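Local coordinates for serine-rich secreted cell wall anchored (LPXTG-motif ) protein (Lactobacillus reuteri ATCC 53608, PDB 5NXK), which probably acts as a surface adhesin, its beta-solenoid binding region mediating attachment of the bacterium in the host gut, at residues Ala79-Ser93 and Tyr102-Lys116. Numbering follows the deposited sequence.
Sequences ATLYNTSKYGFVNMS and YKDVTAYGGTLVWSK
Trp114 swings its indole away from its own amide nitrogen (chi1 -176°), and Tyr87 carries its ring trans to its carbonyl carbon (chi1 -63°); the two side chains then run side by side and meet as a T-shaped pair, planes at 81°. The CD1 edge of Tyr87 stands over the indole, 3.5 Å from Trp114 CD2. At the indole's rim, Asn91 OD1 approaches Trp114 CE3 to 3.2 Å and Ser93 OG lies in the ring plane; Tyr164 stacks on the same tryptophan. These residues belong to successive coils of a right-handed parallel beta-solenoid, as in pectate lyases: 79-83 pairs in register with 105-109 in one sheet, and 90-92 with 113-115 in another. Inside the coil, Leu81 CD1 sits over one face of Tyr102, 3.4 Å from CZ, while Val90 CG2 comes to that ring's edge. On the outer side, Tyr82 and Tyr108 point the same way with nearly parallel rings that barely overlap, centroids 5.3 Å apart. At the corner between the two sheets, Asn83 directs its amide along the solenoid axis toward the next coil, and ND2 donates a hydrogen bond to Thr111 O (2.9 Å), nearly in the amide plane. Beyond this corner, Phe89 N donates a hydrogen bond to Leu112 O (2.8 Å), arriving from above the carbonyl plane.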
loop_
_atom_site.group_PDB
_atom_site.type_symbol
_atom_site.label_atom_id
_atom_site.label_comp_id
_atom_site.label_asym_id
_atom_site.label_seq_id
_atom_site.Cartn_x
_atom_site.Cartn_y
_atom_site.Cartn_z
ATOM N N ALA A 79 10.354 -10.281 7.052
ATOM C CA ALA A 79 9.773 -11.418 6.370
ATOM C C ALA A 79 9.620 -11.153 4.880
ATOM O O ALA A 79 9.645 -10.003 4.415
ATOM C CB ALA A 79 8.425 -11.769 6.990
ATOM N N THR A 80 9.470 -12.227 4.134
ATOM C CA THR A 80 9.133 -12.121 2.731
ATOM C C THR A 80 7.692 -12.553 2.562
ATOM O O THR A 80 7.293 -13.601 3.072
ATOM C CB THR A 80 10.065 -12.975 1.874
ATOM O OG1 THR A 80 11.411 -12.556 2.110
ATOM C CG2 THR A 80 9.731 -12.820 0.393
ATOM N N LEU A 81 6.894 -11.748 1.872
ATOM C CA LEU A 81 5.487 -12.087 1.745
ATOM C C LEU A 81 5.104 -12.281 0.283
ATOM O O LEU A 81 5.380 -11.416 -0.550
ATOM C CB LEU A 81 4.621 -10.987 2.371
ATOM C CG LEU A 81 5.001 -10.546 3.789
ATOM C CD1 LEU A 81 4.143 -9.349 4.207
ATOM C CD2 LEU A 81 4.855 -11.686 4.793
ATOM N N TYR A 82 4.459 -13.402 -0.023
ATOM C CA TYR A 82 4.001 -13.675 -1.385
ATOM C C TYR A 82 2.492 -13.805 -1.403
ATOM O O TYR A 82 1.912 -14.353 -0.467
ATOM C CB TYR A 82 4.597 -14.977 -1.946
ATOM C CG TYR A 82 6.103 -15.077 -1.956
ATOM C CD1 TYR A 82 6.801 -15.529 -0.836
ATOM C CD2 TYR A 82 6.830 -14.757 -3.102
ATOM C CE1 TYR A 82 8.187 -15.638 -0.853
ATOM C CE2 TYR A 82 8.212 -14.862 -3.128
ATOM C CZ TYR A 82 8.886 -15.303 -2.006
ATOM O OH TYR A 82 10.260 -15.409 -2.041
ATOM N N ASN A 83 1.846 -13.331 -2.465
ATOM C CA ASN A 83 0.419 -13.584 -2.597
ATOM C C ASN A 83 -0.025 -13.585 -4.049
ATOM O O ASN A 83 0.511 -12.838 -4.871
ATOM C CB ASN A 83 -0.390 -12.537 -1.812
ATOM C CG ASN A 83 -0.336 -11.173 -2.461
ATOM O OD1 ASN A 83 0.651 -10.442 -2.306
ATOM N ND2 ASN A 83 -1.389 -10.825 -3.211
ATOM N N THR A 84 -1.034 -14.393 -4.351
ATOM C CA THR A 84 -1.597 -14.429 -5.696
ATOM C C THR A 84 -2.917 -13.679 -5.752
ATOM O O THR A 84 -3.378 -13.289 -6.830
ATOM C CB THR A 84 -1.839 -15.872 -6.166
ATOM O OG1 THR A 84 -2.754 -16.498 -5.264
ATOM C CG2 THR A 84 -0.534 -16.654 -6.172
ATOM N N SER A 85 -3.518 -13.477 -4.584
ATOM C CA SER A 85 -4.837 -12.865 -4.501
ATOM C C SER A 85 -4.851 -11.430 -4.987
ATOM O O SER A 85 -3.968 -10.638 -4.653
ATOM C CB SER A 85 -5.355 -12.900 -3.066
ATOM O OG SER A 85 -6.630 -12.284 -2.994
ATOM N N LYS A 86 -5.885 -11.085 -5.750
ATOM C CA LYS A 86 -6.068 -9.703 -6.146
ATOM C C LYS A 86 -6.422 -8.842 -4.933
ATOM O O LYS A 86 -6.378 -7.614 -5.014
ATOM C CB LYS A 86 -7.119 -9.596 -7.258
ATOM C CG LYS A 86 -8.568 -9.835 -6.846
ATOM C CD LYS A 86 -9.463 -9.621 -8.064
ATOM C CE LYS A 86 -9.427 -10.853 -8.965
ATOM N NZ LYS A 86 -10.457 -10.846 -10.039
ATOM N N TYR A 87 -6.746 -9.486 -3.807
ATOM C CA TYR A 87 -7.059 -8.755 -2.569
ATOM C C TYR A 87 -5.886 -8.688 -1.585
ATOM O O TYR A 87 -6.077 -8.403 -0.406
ATOM C CB TYR A 87 -8.300 -9.354 -1.883
ATOM C CG TYR A 87 -9.522 -9.219 -2.766
ATOM C CD1 TYR A 87 -10.014 -7.963 -3.080
ATOM C CD2 TYR A 87 -10.140 -10.334 -3.338
ATOM C CE1 TYR A 87 -11.111 -7.806 -3.905
ATOM C CE2 TYR A 87 -11.239 -10.187 -4.173
ATOM C CZ TYR A 87 -11.717 -8.920 -4.452
ATOM O OH TYR A 87 -12.803 -8.732 -5.271
ATOM N N GLY A 88 -4.676 -8.920 -2.088
ATOM C CA GLY A 88 -3.466 -8.634 -1.333
ATOM C C GLY A 88 -3.058 -9.726 -0.372
ATOM O O GLY A 88 -3.837 -10.651 -0.118
ATOM N N PHE A 89 -1.829 -9.638 0.140
ATOM C CA PHE A 89 -1.411 -10.503 1.229
ATOM C C PHE A 89 -2.254 -10.196 2.433
ATOM O O PHE A 89 -2.745 -11.106 3.105
ATOM C CB PHE A 89 0.067 -10.333 1.589
ATOM C CG PHE A 89 0.532 -11.312 2.641
ATOM C CD1 PHE A 89 0.862 -12.625 2.290
ATOM C CD2 PHE A 89 0.615 -10.941 3.974
ATOM C CE1 PHE A 89 1.271 -13.546 3.263
ATOM C CE2 PHE A 89 1.026 -11.852 4.948
ATOM C CZ PHE A 89 1.354 -13.154 4.594
ATOM N N VAL A 90 -2.397 -8.905 2.724
ATOM C CA VAL A 90 -3.381 -8.465 3.705
ATOM C C VAL A 90 -4.536 -7.739 3.024
ATOM O O VAL A 90 -4.353 -6.840 2.178
ATOM C CB VAL A 90 -2.800 -7.539 4.778
ATOM C CG1 VAL A 90 -3.843 -7.335 5.882
ATOM C CG2 VAL A 90 -1.526 -8.134 5.360
ATOM N N ASN A 91 -5.728 -8.166 3.419
ATOM C CA ASN A 91 -6.987 -7.625 2.950
ATOM C C ASN A 91 -7.621 -6.941 4.141
ATOM O O ASN A 91 -8.095 -7.597 5.056
ATOM C CB ASN A 91 -7.881 -8.744 2.393
ATOM C CG ASN A 91 -9.291 -8.277 2.057
ATOM O OD1 ASN A 91 -9.692 -7.161 2.385
ATOM N ND2 ASN A 91 -10.054 -9.146 1.392
ATOM N N MET A 92 -7.624 -5.614 4.105
ATOM C CA MET A 92 -8.052 -4.765 5.209
ATOM C C MET A 92 -9.539 -4.528 5.056
ATOM O O MET A 92 -9.966 -3.486 4.555
ATOM C CB MET A 92 -7.266 -3.448 5.176
ATOM C CG MET A 92 -5.752 -3.673 5.282
ATOM S SD MET A 92 -4.733 -2.182 5.034
ATOM C CE MET A 92 -5.034 -1.358 6.586
ATOM N N SER A 93 -10.328 -5.518 5.462
ATOM C CA SER A 93 -11.763 -5.487 5.214
ATOM C C SER A 93 -12.624 -5.284 6.466
ATOM O O SER A 93 -13.817 -5.575 6.440
ATOM C CB SER A 93 -12.187 -6.787 4.514
ATOM O OG SER A 93 -11.991 -6.705 3.112
ATOM N N TYR A 102 4.467 -2.846 7.717
ATOM C CA TYR A 102 5.518 -3.710 7.194
ATOM C C TYR A 102 6.857 -3.127 7.594
ATOM O O TYR A 102 7.176 -2.002 7.219
ATOM C CB TYR A 102 5.463 -3.817 5.669
ATOM C CG TYR A 102 4.402 -4.720 5.077
ATOM C CD1 TYR A 102 3.540 -5.464 5.876
ATOM C CD2 TYR A 102 4.267 -4.820 3.694
ATOM C CE1 TYR A 102 2.574 -6.303 5.303
ATOM C CE2 TYR A 102 3.315 -5.638 3.119
ATOM C CZ TYR A 102 2.471 -6.376 3.929
ATOM O OH TYR A 102 1.527 -7.176 3.334
ATOM N N LYS A 103 7.646 -3.872 8.350
ATOM C CA LYS A 103 8.968 -3.396 8.718
ATOM C C LYS A 103 10.041 -4.376 8.236
ATOM O O LYS A 103 9.981 -5.566 8.550
ATOM C CB LYS A 103 9.056 -3.182 10.221
ATOM C CG LYS A 103 10.454 -2.813 10.705
ATOM C CD LYS A 103 10.473 -2.618 12.224
ATOM C CE LYS A 103 11.858 -2.192 12.734
ATOM N NZ LYS A 103 11.774 -1.705 14.152
ATOM N N ASP A 104 10.990 -3.889 7.436
ATOM C CA ASP A 104 12.016 -4.752 6.842
ATOM C C ASP A 104 11.380 -5.937 6.124
ATOM O O ASP A 104 11.794 -7.079 6.267
ATOM C CB ASP A 104 13.008 -5.223 7.912
ATOM C CG ASP A 104 13.781 -4.061 8.528
ATOM O OD1 ASP A 104 14.168 -3.144 7.774
ATOM O OD2 ASP A 104 13.993 -4.047 9.756
ATOM N N VAL A 105 10.377 -5.631 5.319
ATOM C CA VAL A 105 9.645 -6.645 4.590
ATOM C C VAL A 105 10.019 -6.607 3.113
ATOM O O VAL A 105 10.272 -5.539 2.556
ATOM C CB VAL A 105 8.127 -6.440 4.765
ATOM C CG1 VAL A 105 7.333 -7.114 3.650
ATOM C CG2 VAL A 105 7.683 -6.928 6.145
ATOM N N THR A 106 10.085 -7.783 2.496
ATOM C CA THR A 106 10.166 -7.896 1.053
ATOM C C THR A 106 8.883 -8.565 0.579
ATOM O O THR A 106 8.508 -9.588 1.124
ATOM C CB THR A 106 11.419 -8.709 0.630
ATOM O OG1 THR A 106 12.588 -8.064 1.148
ATOM C CG2 THR A 106 11.537 -8.802 -0.880
ATOM N N ALA A 107 8.200 -8.011 -0.419
ATOM C CA ALA A 107 6.917 -8.584 -0.817
ATOM C C ALA A 107 6.792 -8.784 -2.315
ATOM O O ALA A 107 7.294 -7.978 -3.112
ATOM C CB ALA A 107 5.755 -7.699 -0.319
ATOM N N TYR A 108 6.077 -9.838 -2.687
ATOM C CA TYR A 108 5.793 -10.115 -4.083
ATOM C C TYR A 108 4.312 -10.397 -4.241
ATOM O O TYR A 108 3.747 -11.176 -3.481
ATOM C CB TYR A 108 6.624 -11.312 -4.582
ATOM C CG TYR A 108 8.120 -11.093 -4.479
ATOM C CD1 TYR A 108 8.803 -11.362 -3.296
ATOM C CD2 TYR A 108 8.847 -10.611 -5.565
ATOM C CE1 TYR A 108 10.157 -11.156 -3.194
ATOM C CE2 TYR A 108 10.208 -10.395 -5.471
ATOM C CZ TYR A 108 10.858 -10.669 -4.278
ATOM O OH TYR A 108 12.211 -10.457 -4.174
ATOM N N GLY A 109 3.687 -9.791 -5.244
ATOM C CA GLY A 109 2.275 -10.024 -5.496
ATOM C C GLY A 109 1.851 -9.212 -6.693
ATOM O O GLY A 109 2.660 -8.471 -7.244
ATOM N N GLY A 110 0.604 -9.361 -7.117
ATOM C CA GLY A 110 0.060 -8.492 -8.150
ATOM C C GLY A 110 -0.421 -7.244 -7.444
ATOM O O GLY A 110 0.160 -6.158 -7.575
ATOM N N THR A 111 -1.526 -7.396 -6.728
ATOM C CA THR A 111 -1.930 -6.414 -5.720
ATOM C C THR A 111 -1.436 -6.921 -4.372
ATOM O O THR A 111 -1.788 -8.026 -3.978
ATOM C CB THR A 111 -3.435 -6.223 -5.718
ATOM O OG1 THR A 111 -3.829 -5.722 -7.006
ATOM C CG2 THR A 111 -3.872 -5.241 -4.606
ATOM N N LEU A 112 -0.611 -6.142 -3.674
ATOM C CA LEU A 112 0.051 -6.644 -2.459
ATOM C C LEU A 112 -0.732 -6.388 -1.177
ATOM O O LEU A 112 -0.624 -7.152 -0.207
ATOM C CB LEU A 112 1.457 -6.058 -2.298
ATOM C CG LEU A 112 2.578 -6.394 -3.296
ATOM C CD1 LEU A 112 2.218 -6.081 -4.735
ATOM C CD2 LEU A 112 3.832 -5.640 -2.894
ATOM N N VAL A 113 -1.489 -5.299 -1.157
ATOM C CA VAL A 113 -2.330 -4.947 -0.003
ATOM C C VAL A 113 -3.610 -4.337 -0.533
ATOM O O VAL A 113 -3.570 -3.523 -1.460
ATOM C CB VAL A 113 -1.651 -3.937 0.962
ATOM C CG1 VAL A 113 -2.579 -3.620 2.149
ATOM C CG2 VAL A 113 -0.327 -4.481 1.461
ATOM N N TRP A 114 -4.746 -4.729 0.038
ATOM C CA TRP A 114 -6.020 -4.219 -0.460
ATOM C C TRP A 114 -6.879 -3.819 0.743
ATOM O O TRP A 114 -6.661 -4.317 1.831
ATOM C CB TRP A 114 -6.713 -5.276 -1.333
ATOM C CG TRP A 114 -7.994 -4.860 -1.995
ATOM C CD1 TRP A 114 -8.144 -4.363 -3.264
ATOM C CD2 TRP A 114 -9.312 -4.925 -1.435
ATOM N NE1 TRP A 114 -9.474 -4.093 -3.518
ATOM C CE2 TRP A 114 -10.210 -4.444 -2.414
ATOM C CE3 TRP A 114 -9.819 -5.337 -0.200
ATOM C CZ2 TRP A 114 -11.585 -4.360 -2.188
ATOM C CZ3 TRP A 114 -11.185 -5.264 0.018
ATOM C CH2 TRP A 114 -12.050 -4.779 -0.969
ATOM N N SER A 115 -7.837 -2.925 0.549
ATOM C CA SER A 115 -8.673 -2.466 1.656
ATOM C C SER A 115 -10.061 -2.084 1.198
ATOM O O SER A 115 -10.276 -1.768 0.022
ATOM C CB SER A 115 -8.008 -1.268 2.350
ATOM O OG SER A 115 -8.043 -0.128 1.504
ATOM N N LYS A 116 -11.008 -2.127 2.130
ATOM C CA LYS A 116 -12.322 -1.534 1.931
ATOM C C LYS A 116 -12.172 -0.017 1.902
ATOM O O LYS A 116 -11.449 0.552 2.720
ATOM C CB LYS A 116 -13.279 -1.930 3.059
ATOM C CG LYS A 116 -14.018 -3.251 2.876
ATOM C CD LYS A 116 -14.763 -3.602 4.171
ATOM C CE LYS A 116 -15.525 -4.916 4.066
ATOM N NZ LYS A 116 -16.075 -5.159 2.712
#